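Local coordinates for arylesterase (PDB 5L2P), which hydrolyses aromatic esters and aryl dialkyl phosphates such as paraoxon, acting as a serine esterase of broad specificity, at residues Asn75-His80 against Thr108-Asp113; Ala132-Arg137 against Asn172-Thr177; Lys149-Gly154 against Leu176-Pro181. One frame throughout, in Å; residues are numbered along the deposited sequence.

Contact 1: residues Asn75-His80 against Thr108-Asp113; sequences NGLVMH and TVISVD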
# COMPACT_ATOMS: atom_id res chain seq x y z
N ASN A 75 -30.38 28.08 5.56
CA ASN A 75 -31.03 27.64 6.78
C ASN A 75 -30.60 26.24 7.22
O ASN A 75 -31.34 25.56 7.90
CB ASN A 75 -32.56 27.76 6.67
CG ASN A 75 -33.12 27.01 5.45
OD1 ASN A 75 -32.38 26.44 4.67
ND2 ASN A 75 -34.44 27.04 5.28
N GLY A 76 -29.38 25.85 6.87
CA GLY A 76 -28.82 24.61 7.34
C GLY A 76 -28.23 24.67 8.72
O GLY A 76 -28.03 25.74 9.28
N LEU A 77 -28.00 23.48 9.29
CA LEU A 77 -27.46 23.34 10.62
C LEU A 77 -26.43 22.24 10.67
O LEU A 77 -26.66 21.17 10.15
CB LEU A 77 -28.58 23.04 11.62
CG LEU A 77 -28.15 22.65 13.04
CD1 LEU A 77 -27.57 23.85 13.76
CD2 LEU A 77 -29.29 22.00 13.83
N VAL A 78 -25.30 22.50 11.31
CA VAL A 78 -24.24 21.53 11.48
C VAL A 78 -24.00 21.26 12.95
O VAL A 78 -23.64 22.16 13.69
CB VAL A 78 -22.94 22.01 10.84
CG1 VAL A 78 -21.80 21.02 11.09
CG2 VAL A 78 -23.14 22.25 9.33
N MET A 79 -24.23 20.01 13.38
CA MET A 79 -23.93 19.59 14.74
C MET A 79 -22.47 19.17 14.79
O MET A 79 -22.04 18.31 14.01
CB MET A 79 -24.78 18.42 15.16
CG MET A 79 -26.27 18.66 15.11
SD MET A 79 -26.82 19.91 16.26
CE MET A 79 -26.28 19.27 17.82
N HIS A 80 -21.73 19.75 15.73
CA HIS A 80 -20.30 19.51 15.81
C HIS A 80 -19.97 18.79 17.11
O HIS A 80 -20.22 19.30 18.19
CB HIS A 80 -19.55 20.83 15.71
CG HIS A 80 -18.06 20.70 15.81
ND1 HIS A 80 -17.23 21.77 16.08
CD2 HIS A 80 -17.24 19.62 15.69
CE1 HIS A 80 -15.97 21.37 16.10
NE2 HIS A 80 -15.95 20.07 15.86
N THR A 108 -25.56 28.09 10.66
CA THR A 108 -25.45 27.92 12.10
C THR A 108 -24.75 26.61 12.47
O THR A 108 -24.99 25.57 11.86
CB THR A 108 -26.86 27.86 12.69
OG1 THR A 108 -27.68 28.92 12.13
CG2 THR A 108 -26.79 27.90 14.24
N VAL A 109 -23.88 26.67 13.46
CA VAL A 109 -23.16 25.50 13.95
C VAL A 109 -23.38 25.38 15.45
O VAL A 109 -23.32 26.38 16.18
CB VAL A 109 -21.66 25.64 13.65
CG1 VAL A 109 -20.86 24.54 14.33
CG2 VAL A 109 -21.42 25.66 12.14
N ILE A 110 -23.65 24.17 15.92
CA ILE A 110 -23.85 23.91 17.34
C ILE A 110 -22.85 22.86 17.82
O ILE A 110 -22.88 21.70 17.38
CB ILE A 110 -25.28 23.43 17.66
CG1 ILE A 110 -26.28 24.51 17.26
CG2 ILE A 110 -25.41 23.03 19.12
CD1 ILE A 110 -27.73 24.10 17.47
N SER A 111 -21.97 23.28 18.73
CA SER A 111 -20.94 22.40 19.27
C SER A 111 -21.46 21.82 20.59
O SER A 111 -22.06 22.55 21.39
CB SER A 111 -19.68 23.21 19.49
OG SER A 111 -18.60 22.40 19.89
N VAL A 112 -21.25 20.52 20.81
CA VAL A 112 -21.78 19.85 22.00
C VAL A 112 -20.67 19.41 22.98
O VAL A 112 -19.66 18.81 22.57
CB VAL A 112 -22.60 18.62 21.59
CG1 VAL A 112 -23.34 18.03 22.80
CG2 VAL A 112 -23.58 18.97 20.48
N ASP A 113 -20.86 19.71 24.26
CA ASP A 113 -20.00 19.17 25.34
C ASP A 113 -20.55 17.89 25.94
O ASP A 113 -21.03 17.89 27.06
CB ASP A 113 -19.83 20.21 26.48
CG ASP A 113 -18.51 20.90 26.44
OD1 ASP A 113 -17.58 20.42 25.74
OD2 ASP A 113 -18.43 21.91 27.14
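The carbonyl oxygen of I110 is met twice from the neighbouring strand: the amide N of H80 donates to I110 O at 2.8 Å with an N-H...O angle of 171°, and the CA of M79 approaches it in a CA-H...O contact. In the parallel ladder, V78 uses its N on T108 O and its O on I110 N (3.0 Å), bracketing V109, while H80 brackets S111 by adding V112 N to H80 O (3.1 Å).

Side chains then alternate. On one face L77 CD1 lies 3.7 Å from I110 CD1, their side chains crossing at a slant, and M79 runs alongside I110. M79 is bent at both chi2 (-65°) and chi3, which curls its methyl back over the other strand, CE reaching V112 CG2 at 3.8 Å; helix 124-138 closes this face. On the other, V78 CB meets V109 CG2 at 4.2 Å beneath helix 95-105.

H80 contributes mainly its CB and backbone here; its ring leads away from the strand, ND1 hydrogen-bonded to S98 OG and NE2 to E94 OE1. The chemistry therefore implies a pairing made by peptide groups and flanked by hydrocarbon, with one buried imidazole fixed at both nitrogens just before the His-Gly-Gly motif beginning at H82, which by similarity forms the oxyanion hole.

Contact 2: residues Ala132-Arg137 against Asn172-Thr177; sequences AIVWAR and NKLKLT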
# COMPACT_ATOMS: atom_id res chain seq x y z
N ALA A 132 -28.79 15.89 21.71
CA ALA A 132 -28.53 17.25 21.22
C ALA A 132 -29.06 17.47 19.77
O ALA A 132 -29.55 18.54 19.46
CB ALA A 132 -27.05 17.56 21.32
N ILE A 133 -28.99 16.45 18.92
CA ILE A 133 -29.58 16.54 17.56
C ILE A 133 -31.10 16.62 17.62
O ILE A 133 -31.71 17.43 16.92
CB ILE A 133 -29.19 15.32 16.68
CG1 ILE A 133 -27.69 15.26 16.45
CG2 ILE A 133 -29.92 15.32 15.32
CD1 ILE A 133 -27.28 13.95 15.83
N VAL A 134 -31.69 15.77 18.45
CA VAL A 134 -33.14 15.79 18.67
C VAL A 134 -33.59 17.15 19.23
O VAL A 134 -34.58 17.69 18.78
CB VAL A 134 -33.57 14.66 19.63
CG1 VAL A 134 -35.03 14.79 20.05
CG2 VAL A 134 -33.29 13.32 19.00
N TRP A 135 -32.83 17.70 20.18
CA TRP A 135 -33.12 19.06 20.72
C TRP A 135 -33.09 20.12 19.63
O TRP A 135 -33.97 20.93 19.56
CB TRP A 135 -32.13 19.42 21.84
CG TRP A 135 -32.30 20.76 22.38
CD1 TRP A 135 -33.09 21.11 23.41
CD2 TRP A 135 -31.70 21.98 21.90
NE1 TRP A 135 -33.04 22.46 23.61
CE2 TRP A 135 -32.19 23.02 22.70
CE3 TRP A 135 -30.83 22.29 20.86
CZ2 TRP A 135 -31.82 24.36 22.52
CZ3 TRP A 135 -30.49 23.63 20.65
CH2 TRP A 135 -30.98 24.65 21.49
N ALA A 136 -32.07 20.10 18.79
CA ALA A 136 -31.95 21.07 17.68
C ALA A 136 -33.12 20.98 16.71
O ALA A 136 -33.62 22.01 16.22
CB ALA A 136 -30.65 20.84 16.93
N ARG A 137 -33.53 19.75 16.40
CA ARG A 137 -34.67 19.54 15.49
C ARG A 137 -35.96 20.05 16.13
O ARG A 137 -36.75 20.70 15.47
CB ARG A 137 -34.82 18.06 15.12
CG ARG A 137 -35.82 17.82 14.04
CD ARG A 137 -36.16 16.36 13.96
NE ARG A 137 -36.90 15.93 15.13
CZ ARG A 137 -37.38 14.70 15.28
NH1 ARG A 137 -37.17 13.79 14.32
NH2 ARG A 137 -38.06 14.37 16.39
N ASN A 172 -34.36 5.49 14.67
CA ASN A 172 -35.45 6.34 15.14
C ASN A 172 -36.11 7.14 14.03
O ASN A 172 -36.92 8.02 14.32
CB ASN A 172 -34.91 7.27 16.23
CG ASN A 172 -34.54 6.50 17.46
OD1 ASN A 172 -35.40 6.11 18.21
ND2 ASN A 172 -33.26 6.25 17.64
N LYS A 173 -35.75 6.85 12.79
CA LYS A 173 -36.30 7.54 11.62
C LYS A 173 -36.14 9.07 11.68
O LYS A 173 -36.99 9.82 11.21
CB LYS A 173 -37.76 7.16 11.42
CG LYS A 173 -38.01 5.66 11.56
CD LYS A 173 -39.49 5.35 11.38
CE LYS A 173 -40.39 6.02 12.42
NZ LYS A 173 -41.77 5.48 12.36
N LEU A 174 -35.02 9.51 12.25
CA LEU A 174 -34.66 10.92 12.26
C LEU A 174 -33.79 11.18 11.02
O LEU A 174 -32.76 10.53 10.82
CB LEU A 174 -33.90 11.25 13.56
CG LEU A 174 -33.52 12.71 13.83
CD1 LEU A 174 -33.44 12.98 15.33
CD2 LEU A 174 -32.19 13.13 13.20
N LYS A 175 -34.21 12.12 10.19
CA LYS A 175 -33.47 12.39 8.96
C LYS A 175 -32.34 13.37 9.19
O LYS A 175 -32.51 14.41 9.83
CB LYS A 175 -34.39 12.93 7.86
CG LYS A 175 -33.72 12.92 6.50
CD LYS A 175 -34.08 14.13 5.64
CE LYS A 175 -33.11 14.25 4.47
NZ LYS A 175 -33.31 15.50 3.70
N LEU A 176 -31.17 13.02 8.67
CA LEU A 176 -30.02 13.90 8.63
C LEU A 176 -29.67 14.05 7.19
O LEU A 176 -29.71 13.09 6.46
CB LEU A 176 -28.83 13.28 9.38
CG LEU A 176 -29.05 13.08 10.87
CD1 LEU A 176 -27.94 12.29 11.50
CD2 LEU A 176 -29.18 14.41 11.58
N THR A 177 -29.32 15.25 6.78
CA THR A 177 -29.01 15.48 5.38
C THR A 177 -27.61 15.00 5.02
O THR A 177 -27.38 14.60 3.88
CB THR A 177 -29.25 16.95 4.96
OG1 THR A 177 -29.05 17.08 3.55
CG2 THR A 177 -28.30 17.89 5.66
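With chi1 near -175°, L174 holds CG opposite its own backbone N, and its fork is carried toward the helix, where it meets I133, V134 and R137. I133 answers from the helix with chi1 of -63°, a setting that lays CG1 beside its backbone N and puts CG2 opposite that N, where the methyl faces the loop.

The two branches of L174 divide the work. CD2 takes the I133 side, 3.8 Å from I133 CG2, while CD1 goes to the next residue along and rests 3.7 Å from V134 CG2; in both cases the side chains pass at a slant. I133 CG2 has a second neighbour in L176 CD2 at 3.9 Å, and those two side chains cross at about a right angle, so that one methyl of I133 touches both leucines.

One turn further on, R137 comes from the opposite direction and lays a face of its guanidinium against L174. R137 NH1 is 3.8 Å from L174 CG, and CD1 sits over the flat group; the contact is van der Waals in kind, with no acceptor offered by the leucine. An alanine at this place loses both methyl branches, which would probably leave V134 CG2 and the guanidinium face without their partner and open a gap beside I133.

K173, at positive phi (55°), is the C-prime residue of a Schellman motif ending helix 157-171, and L174 follows it immediately. The loop is the return leg of the beta-alpha-beta crossover 150-155, 157-171, 178-182 of the alpha/beta hydrolase fold, and it packs on helix 124-138, which lies on the same side of the sheet as helix 157-171.

Contact 3: residues Lys149-Gly154 against Leu176-Pro181; sequences KIATFG and LTAQVP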
# COMPACT_ATOMS: atom_id res chain seq x y z
N LYS A 149 -32.42 19.94 6.86
CA LYS A 149 -31.06 20.37 6.53
C LYS A 149 -30.12 20.34 7.74
O LYS A 149 -29.32 21.23 7.95
CB LYS A 149 -31.05 21.77 5.92
CG LYS A 149 -31.72 21.89 4.59
CD LYS A 149 -31.65 23.34 4.13
CE LYS A 149 -32.37 23.66 2.84
NZ LYS A 149 -31.87 22.80 1.76
N ILE A 150 -30.21 19.27 8.52
CA ILE A 150 -29.35 19.04 9.67
C ILE A 150 -28.21 18.07 9.31
O ILE A 150 -28.47 16.92 8.94
CB ILE A 150 -30.15 18.49 10.86
CG1 ILE A 150 -31.31 19.45 11.18
CG2 ILE A 150 -29.24 18.29 12.07
CD1 ILE A 150 -32.21 19.02 12.33
N ALA A 151 -26.96 18.52 9.45
CA ALA A 151 -25.80 17.67 9.21
C ALA A 151 -24.99 17.48 10.49
O ALA A 151 -25.07 18.30 11.42
CB ALA A 151 -24.91 18.31 8.16
N THR A 152 -24.19 16.40 10.54
CA THR A 152 -23.29 16.15 11.62
C THR A 152 -21.83 16.19 11.19
O THR A 152 -21.49 15.84 10.07
CB THR A 152 -23.60 14.83 12.31
OG1 THR A 152 -23.59 13.76 11.35
CG2 THR A 152 -24.95 14.89 13.05
N PHE A 153 -20.95 16.63 12.10
CA PHE A 153 -19.53 16.80 11.83
C PHE A 153 -18.73 16.45 13.08
O PHE A 153 -19.18 16.70 14.20
CB PHE A 153 -19.29 18.22 11.39
CG PHE A 153 -17.85 18.58 11.24
CD1 PHE A 153 -17.13 19.06 12.34
CD2 PHE A 153 -17.21 18.49 10.00
CE1 PHE A 153 -15.79 19.42 12.22
CE2 PHE A 153 -15.86 18.83 9.87
CZ PHE A 153 -15.16 19.32 11.00
N GLY A 154 -17.57 15.83 12.92
CA GLY A 154 -16.82 15.37 14.05
C GLY A 154 -15.46 14.86 13.67
O GLY A 154 -15.28 14.32 12.61
N LEU A 176 -31.17 13.02 8.67
CA LEU A 176 -30.02 13.90 8.63
C LEU A 176 -29.67 14.05 7.19
O LEU A 176 -29.71 13.09 6.46
CB LEU A 176 -28.83 13.28 9.38
CG LEU A 176 -29.05 13.08 10.87
CD1 LEU A 176 -27.94 12.29 11.50
CD2 LEU A 176 -29.18 14.41 11.58
N THR A 177 -29.32 15.25 6.78
CA THR A 177 -29.01 15.48 5.38
C THR A 177 -27.61 15.00 5.02
O THR A 177 -27.38 14.60 3.88
CB THR A 177 -29.25 16.95 4.96
OG1 THR A 177 -29.05 17.08 3.55
CG2 THR A 177 -28.30 17.89 5.66
N ALA A 178 -26.69 15.05 5.97
CA ALA A 178 -25.30 14.69 5.73
C ALA A 178 -24.55 14.30 7.01
O ALA A 178 -24.97 14.60 8.11
CB ALA A 178 -24.58 15.83 5.06
N GLN A 179 -23.43 13.60 6.82
CA GLN A 179 -22.53 13.25 7.93
C GLN A 179 -21.09 13.44 7.47
O GLN A 179 -20.71 13.06 6.36
CB GLN A 179 -22.75 11.78 8.35
CG GLN A 179 -22.56 10.77 7.23
CD GLN A 179 -22.57 9.36 7.77
OE1 GLN A 179 -21.99 9.08 8.85
NE2 GLN A 179 -23.24 8.43 7.04
N VAL A 180 -20.28 14.03 8.35
CA VAL A 180 -18.91 14.32 8.04
C VAL A 180 -17.97 13.83 9.13
O VAL A 180 -17.51 14.62 9.94
CB VAL A 180 -18.71 15.83 7.79
CG1 VAL A 180 -17.32 16.11 7.24
CG2 VAL A 180 -19.74 16.31 6.78
N PRO A 181 -17.67 12.52 9.13
CA PRO A 181 -16.64 12.00 10.02
C PRO A 181 -15.25 12.27 9.47
O PRO A 181 -14.89 11.79 8.39
CB PRO A 181 -16.94 10.50 10.08
CG PRO A 181 -17.67 10.20 8.83
CD PRO A 181 -18.29 11.45 8.31
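V180 sets its CG1 methyl beside the ring of F153, 3.6 Å from CD2 and further from CE2, with the two side chains crossing at a slant. A pair of small groups, A151 CB and A178 CB at 4.0 Å, continues the same face toward the start of the strands.

Between these levels the backbone does the joining. T152 brackets Q179, its N donating to A178 O at 3.1 Å, and its O accepting V180 N at 2.8 Å, a bond bent to 136° at the hydrogen. G154 N then reaches V180 O at 3.2 Å.

At the entrance to the pair, I150 O receives the amide of T177 at 2.9 Å. T177 keeps CG2 between its backbone N and carbonyl carbon, which lays that methyl against the same oxygen at 3.4 Å. The end of L176 comes in beside the strand, its CD2 meeting I150 CG2 at 3.9 Å.

The strands run almost exactly parallel, 5° apart, and are the two ends of a right-handed crossover through helix 157-171, in which G154 leads into the nucleophile elbow carrying S156, inferred to be catalytic. Helix 287-305 lies over F153, T177 and V180, while helix 157-171 packs on T152, L176 and Q179; strand 77-81 flanks strand 150-155 on its other edge, and strand 242-248 lies beyond 178-182.

Contacts 1 and 3 are parallel ladders of one mixed sheet, deep in the chain with centres 9 Å apart; strands 77-81 and 150-155 are neighbours, and M79 N probably bonds to A151 O between them. Contact 2 lies further out, about 17 Å from the centre of the chain, where the partly exposed V134 and R137 border its buried leucines. Its chemistry differs accordingly: side chains alone join its segments, whereas peptide hydrogen bonds carry the two ladders. It is tied to both, through I133 packing on M79 and on T152, and shares L176 and T177 with contact 3, where the returning loop becomes strand.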